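Local coordinates for protein beta-lactamase (Klebsiella pneumoniae, PDB 6KBY) that probably hydrolyses beta-lactam antibiotics to substituted beta-amino acids as a class C serine enzyme, and is caught here with adenosine monophosphate in its active site, at residues Y99-E102 against L103-S106; M138-L141 against K142-P146; H192-L195 against K196-A199. All blocks are in the same frame, centred on the assembly; numbering follows the deposited sequence.

Interaction 1. Residues Y99-E102 against L103-S106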
loop_
_atom_site.group_PDB
_atom_site.type_symbol
_atom_site.label_atom_id
_atom_site.label_comp_id
_atom_site.label_asym_id
_atom_site.label_seq_id
_atom_site.Cartn_x
_atom_site.Cartn_y
_atom_site.Cartn_z
ATOM N N TYR A 99 -21.758 -11.234 3.687
ATOM C CA TYR A 99 -20.891 -11.962 2.768
ATOM C C TYR A 99 -20.186 -13.153 3.395
ATOM O O TYR A 99 -19.716 -14.028 2.659
ATOM C CB TYR A 99 -19.839 -11.025 2.160
ATOM C CG TYR A 99 -20.462 -9.980 1.280
ATOM C CD1 TYR A 99 -21.008 -10.324 0.053
ATOM C CD2 TYR A 99 -20.534 -8.653 1.682
ATOM C CE1 TYR A 99 -21.602 -9.383 -0.751
ATOM C CE2 TYR A 99 -21.123 -7.700 0.880
ATOM C CZ TYR A 99 -21.657 -8.072 -0.332
ATOM O OH TYR A 99 -22.249 -7.125 -1.127
ATOM N N VAL A 100 -20.075 -13.196 4.717
ATOM C CA VAL A 100 -19.411 -14.290 5.418
ATOM C C VAL A 100 -20.460 -14.918 6.327
ATOM O O VAL A 100 -20.543 -14.565 7.512
ATOM C CB VAL A 100 -18.188 -13.789 6.203
ATOM C CG1 VAL A 100 -17.396 -14.966 6.764
ATOM C CG2 VAL A 100 -17.306 -12.901 5.323
ATOM N N PRO A 101 -21.287 -15.834 5.812
ATOM C CA PRO A 101 -22.464 -16.281 6.577
ATOM C C PRO A 101 -22.146 -16.955 7.898
ATOM O O PRO A 101 -22.991 -16.925 8.805
ATOM C CB PRO A 101 -23.178 -17.235 5.608
ATOM C CG PRO A 101 -22.667 -16.857 4.248
ATOM C CD PRO A 101 -21.249 -16.415 4.460
ATOM N N GLU A 102 -20.962 -17.553 8.044
ATOM C CA GLU A 102 -20.562 -18.120 9.329
ATOM C C GLU A 102 -20.572 -17.080 10.439
ATOM O O GLU A 102 -20.739 -17.438 11.611
ATOM C CB GLU A 102 -19.162 -18.725 9.224
ATOM C CG GLU A 102 -18.939 -19.648 8.048
ATOM C CD GLU A 102 -18.228 -18.961 6.895
ATOM O OE1 GLU A 102 -18.886 -18.179 6.164
ATOM O OE2 GLU A 102 -16.999 -19.172 6.718
ATOM N N LEU A 103 -20.415 -15.802 10.097
ATOM C CA LEU A 103 -20.374 -14.725 11.075
ATOM C C LEU A 103 -21.740 -14.107 11.348
ATOM O O LEU A 103 -21.823 -13.147 12.120
ATOM C CB LEU A 103 -19.380 -13.647 10.629
ATOM C CG LEU A 103 -17.947 -14.150 10.428
ATOM C CD1 LEU A 103 -16.999 -13.013 10.047
ATOM C CD2 LEU A 103 -17.449 -14.864 11.673
ATOM N N ARG A 104 -22.808 -14.618 10.744
ATOM C CA ARG A 104 -24.127 -14.072 11.023
ATOM C C ARG A 104 -24.499 -14.337 12.474
ATOM O O ARG A 104 -24.285 -15.433 13.000
ATOM C CB ARG A 104 -25.158 -14.653 10.056
ATOM C CG ARG A 104 -24.986 -14.085 8.656
ATOM C CD ARG A 104 -25.804 -14.811 7.610
ATOM N NE ARG A 104 -25.565 -14.241 6.287
ATOM C CZ ARG A 104 -26.071 -14.726 5.158
ATOM N NH1 ARG A 104 -26.849 -15.801 5.187
ATOM N NH2 ARG A 104 -25.799 -14.136 4.000
ATOM N N GLY A 105 -25.024 -13.309 13.130
ATOM C CA GLY A 105 -25.292 -13.366 14.546
ATOM C C GLY A 105 -24.186 -12.812 15.418
ATOM O O GLY A 105 -24.404 -12.625 16.621
ATOM N N SER A 106 -23.012 -12.531 14.851
ATOM C CA SER A 106 -21.870 -12.018 15.588
ATOM C C SER A 106 -21.830 -10.494 15.493
ATOM O O SER A 106 -22.713 -9.857 14.921
ATOM C CB SER A 106 -20.573 -12.615 15.036
ATOM O OG SER A 106 -20.204 -11.977 13.820
HETATM O O HOH W 1 -21.762 -16.116 13.972
#
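V100 and L103 are joined through backbone and side chains alike, in a single 3-10 turn over P101 to L103 that runs straight into a type II beta turn from L103 to S106, in the loop between helices 96-99 and 113-117. Two main-chain bonds, each spanning three residues, define the first turn: L103 N lies 2.9 Å from V100 O, and R104 N lies 3.0 Å from P101 O. The second is the more sharply bent at its acceptor, since R104 N stands above the plane of the P101 carbonyl, 63° out of it, and misses the lone pairs. In the beta turn, G105 has a positive phi of 94°, at which a side chain would press on the carbonyl O of R104.

Apolar contact lies on the inner side. With V100 CG1 anti to the backbone N (chi1 -172°), CG1 comes within 3.8 Å of L103 CG, and the two side chains run side by side in the same direction, both reaching helix 134-143, V100 at M138 and L103 at L141.

On the exposed side, the extended chain of R104 passes over P101 and brings CZ within 3.9 Å of P101 CB, which sits above the guanidinium plane toward its rim. NE and NH2 donate to the carbonyls of S97 and H98 in helix 96-99, fixing the plane's orientation over the proline.

Polar bridging completes the loop. A water donates to E102 O at 2.9 Å and to R104 O, linking successive turns. L103 O takes both S106 donors, N and OG; the hydroxyl, which also accepts from F108 N, approaches in the carbonyl plane on a lone pair, with S106 OG 2.6 Å from L103 O.

Interaction 2. Residues M138-L141 against K142-P146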
loop_
_atom_site.group_PDB
_atom_site.type_symbol
_atom_site.label_atom_id
_atom_site.label_comp_id
_atom_site.label_asym_id
_atom_site.label_seq_id
_atom_site.Cartn_x
_atom_site.Cartn_y
_atom_site.Cartn_z
ATOM N N MET A 138 -12.223 -18.164 12.311
ATOM C CA MET A 138 -13.660 -17.948 12.431
ATOM C C MET A 138 -14.111 -17.975 13.887
ATOM O O MET A 138 -15.018 -17.230 14.268
ATOM C CB MET A 138 -14.428 -18.972 11.594
ATOM C CG MET A 138 -14.258 -18.790 10.094
ATOM S SD MET A 138 -14.886 -17.202 9.500
ATOM C CE MET A 138 -14.371 -17.269 7.785
ATOM N N ALA A 139 -13.491 -18.819 14.715
ATOM C CA ALA A 139 -13.833 -18.831 16.135
ATOM C C ALA A 139 -13.495 -17.497 16.790
ATOM O O ALA A 139 -14.277 -16.971 17.592
ATOM C CB ALA A 139 -13.115 -19.983 16.840
ATOM N N TYR A 140 -12.340 -16.926 16.445
ATOM C CA TYR A 140 -11.969 -15.620 16.976
ATOM C C TYR A 140 -12.950 -14.549 16.518
ATOM O O TYR A 140 -13.434 -13.747 17.324
ATOM C CB TYR A 140 -10.543 -15.270 16.541
ATOM C CG TYR A 140 -10.127 -13.872 16.930
ATOM C CD1 TYR A 140 -9.780 -13.574 18.237
ATOM C CD2 TYR A 140 -10.090 -12.844 15.992
ATOM C CE1 TYR A 140 -9.409 -12.298 18.604
ATOM C CE2 TYR A 140 -9.719 -11.561 16.352
ATOM C CZ TYR A 140 -9.380 -11.295 17.661
ATOM O OH TYR A 140 -9.012 -10.021 18.037
ATOM N N LEU A 141 -13.257 -14.527 15.220
ATOM C CA LEU A 141 -14.133 -13.493 14.682
ATOM C C LEU A 141 -15.547 -13.599 15.239
ATOM O O LEU A 141 -16.200 -12.573 15.457
ATOM C CB LEU A 141 -14.134 -13.551 13.158
ATOM C CG LEU A 141 -12.800 -13.241 12.480
ATOM C CD1 LEU A 141 -12.922 -13.460 10.985
ATOM C CD2 LEU A 141 -12.340 -11.823 12.787
ATOM N N LYS A 142 -16.029 -14.821 15.498
ATOM C CA LYS A 142 -17.351 -14.987 16.100
ATOM C C LYS A 142 -17.391 -14.492 17.540
ATOM O O LYS A 142 -18.452 -14.069 18.016
ATOM C CB LYS A 142 -17.783 -16.455 16.063
ATOM C CG LYS A 142 -18.171 -16.977 14.695
ATOM C CD LYS A 142 -18.564 -18.445 14.775
ATOM C CE LYS A 142 -18.552 -19.104 13.409
ATOM N NZ LYS A 142 -18.770 -20.574 13.514
ATOM N N ALA A 143 -16.270 -14.552 18.252
ATOM C CA ALA A 143 -16.218 -14.150 19.652
ATOM C C ALA A 143 -15.835 -12.687 19.839
ATOM O O ALA A 143 -15.961 -12.162 20.953
ATOM C CB ALA A 143 -15.231 -15.039 20.415
ATOM N N TRP A 144 -15.383 -12.026 18.776
ATOM C CA TRP A 144 -14.869 -10.668 18.870
ATOM C C TRP A 144 -15.995 -9.655 19.037
ATOM O O TRP A 144 -17.080 -9.799 18.462
ATOM C CB TRP A 144 -14.097 -10.353 17.590
ATOM C CG TRP A 144 -13.724 -8.906 17.401
ATOM C CD1 TRP A 144 -12.639 -8.267 17.924
ATOM C CD2 TRP A 144 -14.428 -7.928 16.616
ATOM N NE1 TRP A 144 -12.629 -6.951 17.527
ATOM C CE2 TRP A 144 -13.711 -6.719 16.720
ATOM C CE3 TRP A 144 -15.593 -7.957 15.845
ATOM C CZ2 TRP A 144 -14.116 -5.552 16.077
ATOM C CZ3 TRP A 144 -15.998 -6.794 15.206
ATOM C CH2 TRP A 144 -15.257 -5.609 15.328
ATOM N N LYS A 145 -15.720 -8.603 19.806
ATOM C CA LYS A 145 -16.622 -7.465 19.930
ATOM C C LYS A 145 -15.747 -6.217 19.969
ATOM O O LYS A 145 -14.750 -6.188 20.711
ATOM C CB LYS A 145 -17.463 -7.549 21.205
ATOM C CG LYS A 145 -18.518 -8.647 21.203
ATOM C CD LYS A 145 -19.057 -8.904 22.607
ATOM C CE LYS A 145 -19.372 -7.605 23.339
ATOM N NZ LYS A 145 -19.846 -7.845 24.738
ATOM N N PRO A 146 -16.086 -5.178 19.213
ATOM C CA PRO A 146 -15.264 -3.963 19.229
ATOM C C PRO A 146 -15.481 -3.161 20.503
ATOM O O PRO A 146 -16.536 -3.234 21.144
ATOM C CB PRO A 146 -15.770 -3.190 18.009
ATOM C CG PRO A 146 -17.187 -3.620 17.869
ATOM C CD PRO A 146 -17.216 -5.068 18.275
HETATM O O HOH W 2 -18.155 -11.165 16.607
#
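K142 meets M138 through its amide and its side chain together, in the last turn of helix 134-143. The main-chain bonds record how an alpha helix ends. K142 N to M138 O, at 2.9 Å, is a regular bond spanning four residues. One residue on, the A143 amide divides itself: A143 N donates to A139 O at 3.2 Å and also makes a weak bond to Y140 O, three residues back. The W144 amide makes a weak bond to L141 O, with W144 N 3.5 Å away. A water hydrogen-bonds to L141 O at 2.7 Å and reaches the W144 carbonyl as well, although its bonding is shared among more acceptors than it has protons. The W144 carbonyl further receives a bond from the hydroxyl of S107, which ties the chain beyond the helix to a neighbouring loop.

Side-chain carbons also lie against the carbonyl oxygens of the turn. K142 CG packs 3.2 Å from M138 O, and the extended remainder of the lysine chain continues past that carbonyl. On another side of the turn, W144 CB lies 3.5 Å from Y140 O.

The aromatic pair is looser. Y140 and W144 both carry CG anti to the backbone N (chi1 174° and 169°), yet the side chains cross obliquely, and the nearest approach is Y140 OH to W144 CD1, 4.0 Å. The indole has other neighbours: it stacks with F108, and P146 N lies 3.7 Å above its plane, toward the rim. Y140 for its part leans on Q124 and I131.

This is the C-terminal end of an alpha helix at the protein surface, where weak three-residue bonds from the A143 and W144 amides join the four-residue pattern and W144 is the first residue to leave helical angles (psi 145°).

Interaction 3. Residues H192-L195 against K196-A199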
loop_
_atom_site.group_PDB
_atom_site.type_symbol
_atom_site.label_atom_id
_atom_site.label_comp_id
_atom_site.label_asym_id
_atom_site.label_seq_id
_atom_site.Cartn_x
_atom_site.Cartn_y
_atom_site.Cartn_z
ATOM N N HIS A 192 5.966 -8.606 -12.797
ATOM C CA HIS A 192 7.012 -8.919 -11.833
ATOM C C HIS A 192 6.591 -8.507 -10.430
ATOM O O HIS A 192 7.352 -7.921 -9.655
ATOM C CB HIS A 192 8.352 -8.361 -12.293
ATOM C CG HIS A 192 8.763 -8.911 -13.623
ATOM N ND1 HIS A 192 8.383 -8.332 -14.815
ATOM C CD2 HIS A 192 9.449 -10.031 -13.948
ATOM C CE1 HIS A 192 8.857 -9.051 -15.819
ATOM N NE2 HIS A 192 9.504 -10.088 -15.321
ATOM N N SER A 193 5.345 -8.834 -10.116
ATOM C CA SER A 193 4.732 -8.601 -8.821
ATOM C C SER A 193 4.084 -9.908 -8.394
ATOM O O SER A 193 3.417 -10.562 -9.206
ATOM C CB SER A 193 3.667 -7.512 -8.934
ATOM O OG SER A 193 4.241 -6.291 -9.366
ATOM N N TYR A 194 4.290 -10.297 -7.136
ATOM C CA TYR A 194 3.910 -11.633 -6.704
ATOM C C TYR A 194 3.490 -11.624 -5.246
ATOM O O TYR A 194 3.988 -10.834 -4.440
ATOM C CB TYR A 194 5.094 -12.600 -6.802
ATOM C CG TYR A 194 5.810 -12.572 -8.124
ATOM C CD1 TYR A 194 5.321 -13.272 -9.216
ATOM C CD2 TYR A 194 6.984 -11.847 -8.280
ATOM C CE1 TYR A 194 5.984 -13.246 -10.433
ATOM C CE2 TYR A 194 7.653 -11.817 -9.490
ATOM C CZ TYR A 194 7.148 -12.516 -10.557
ATOM O OH TYR A 194 7.826 -12.480 -11.751
ATOM N N LEU A 195 2.597 -12.552 -4.911
ATOM C CA LEU A 195 2.439 -12.988 -3.529
ATOM C C LEU A 195 3.388 -14.127 -3.189
ATOM O O LEU A 195 3.858 -14.211 -2.052
ATOM C CB LEU A 195 0.996 -13.424 -3.265
ATOM C CG LEU A 195 -0.036 -12.304 -3.365
ATOM C CD1 LEU A 195 -1.447 -12.866 -3.351
ATOM C CD2 LEU A 195 0.152 -11.298 -2.241
ATOM N N LYS A 196 3.673 -15.004 -4.153
ATOM C CA LYS A 196 4.648 -16.085 -4.023
ATOM C C LYS A 196 5.659 -15.927 -5.150
ATOM O O LYS A 196 5.309 -16.097 -6.322
ATOM C CB LYS A 196 3.962 -17.445 -4.162
ATOM C CG LYS A 196 3.147 -17.921 -2.980
ATOM C CD LYS A 196 2.513 -19.276 -3.296
ATOM C CE LYS A 196 1.716 -19.827 -2.124
ATOM N NZ LYS A 196 0.763 -20.891 -2.555
ATOM N N VAL A 197 6.904 -15.625 -4.803
ATOM C CA VAL A 197 7.929 -15.405 -5.829
ATOM C C VAL A 197 8.265 -16.736 -6.497
ATOM O O VAL A 197 8.571 -17.716 -5.796
ATOM C CB VAL A 197 9.174 -14.771 -5.204
ATOM C CG1 VAL A 197 10.291 -14.651 -6.229
ATOM C CG2 VAL A 197 8.834 -13.404 -4.597
ATOM N N PRO A 198 8.225 -16.821 -7.824
ATOM C CA PRO A 198 8.518 -18.086 -8.507
ATOM C C PRO A 198 10.019 -18.345 -8.592
ATOM O O PRO A 198 10.852 -17.464 -8.368
ATOM C CB PRO A 198 7.920 -17.872 -9.901
ATOM C CG PRO A 198 8.010 -16.394 -10.117
ATOM C CD PRO A 198 7.788 -15.770 -8.760
ATOM N N ALA A 199 10.352 -19.589 -8.960
ATOM C CA ALA A 199 11.732 -20.062 -8.860
ATOM C C ALA A 199 12.679 -19.250 -9.733
ATOM O O ALA A 199 13.839 -19.025 -9.358
ATOM C CB ALA A 199 11.805 -21.542 -9.238
#
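Y194 packs against the chain that follows it, meeting K196, V197 and P198 in turn. CB comes first, 3.5 Å from K196 O, the carbonyl of the residue two further on. With chi1 at -50°, CG stands beside the backbone N and anti to the carbonyl carbon, which turns the ring toward P198; CG itself is 3.8 Å from P198 CD. CD1 and CD2 both lie under P198 CD, CD1 the nearer at 3.5 Å; CD2 also has a loose apolar touch with V197 CG2 at 4.4 Å.

Y194 belongs to the short, weakly bonded strand 193-194, an edge of the small antiparallel sheet completed by 231-232 and 67-68, and pairs through its backbone with K231. Just after the strand, the amides of L195 and K196 both bond to the carboxylate of E181, at the point where the chain folds back and carries the proline over the ring.

Further out, CE1 also sits 3.5 Å from P198 CD and has P198 CG close by. P198 CD stands almost over the ring's middle, 3.5 Å from the Y194 centroid and 13° off the normal, a face-on CH-pi contact in which the two side chains cross at about a right angle. CE2 and CZ also face P198 CD, CZ at 3.8 Å, with P198 CG a little farther from CZ.

Overall arrangement
Interactions 1 and 2 are neighbours, their centres about 10 Å apart. They meet where L103 packs on L141 and K142, and where E102 touches M138 and K142, so the 99-106 loop is seated on helix 134-143. Interaction 3 is remote, its nearest atoms about 18 Å from either. Interaction 1 is partly buried, with V100 and L103 inward and P101, E102 and R104 outward; interactions 2 and 3 are surface contacts. The chemistry follows the setting: consecutive backbone turns with an apolar underside in the first, helix-end backbone bonds, some of them weak, in the second, and a proline on an aromatic face beside an edge strand in the third.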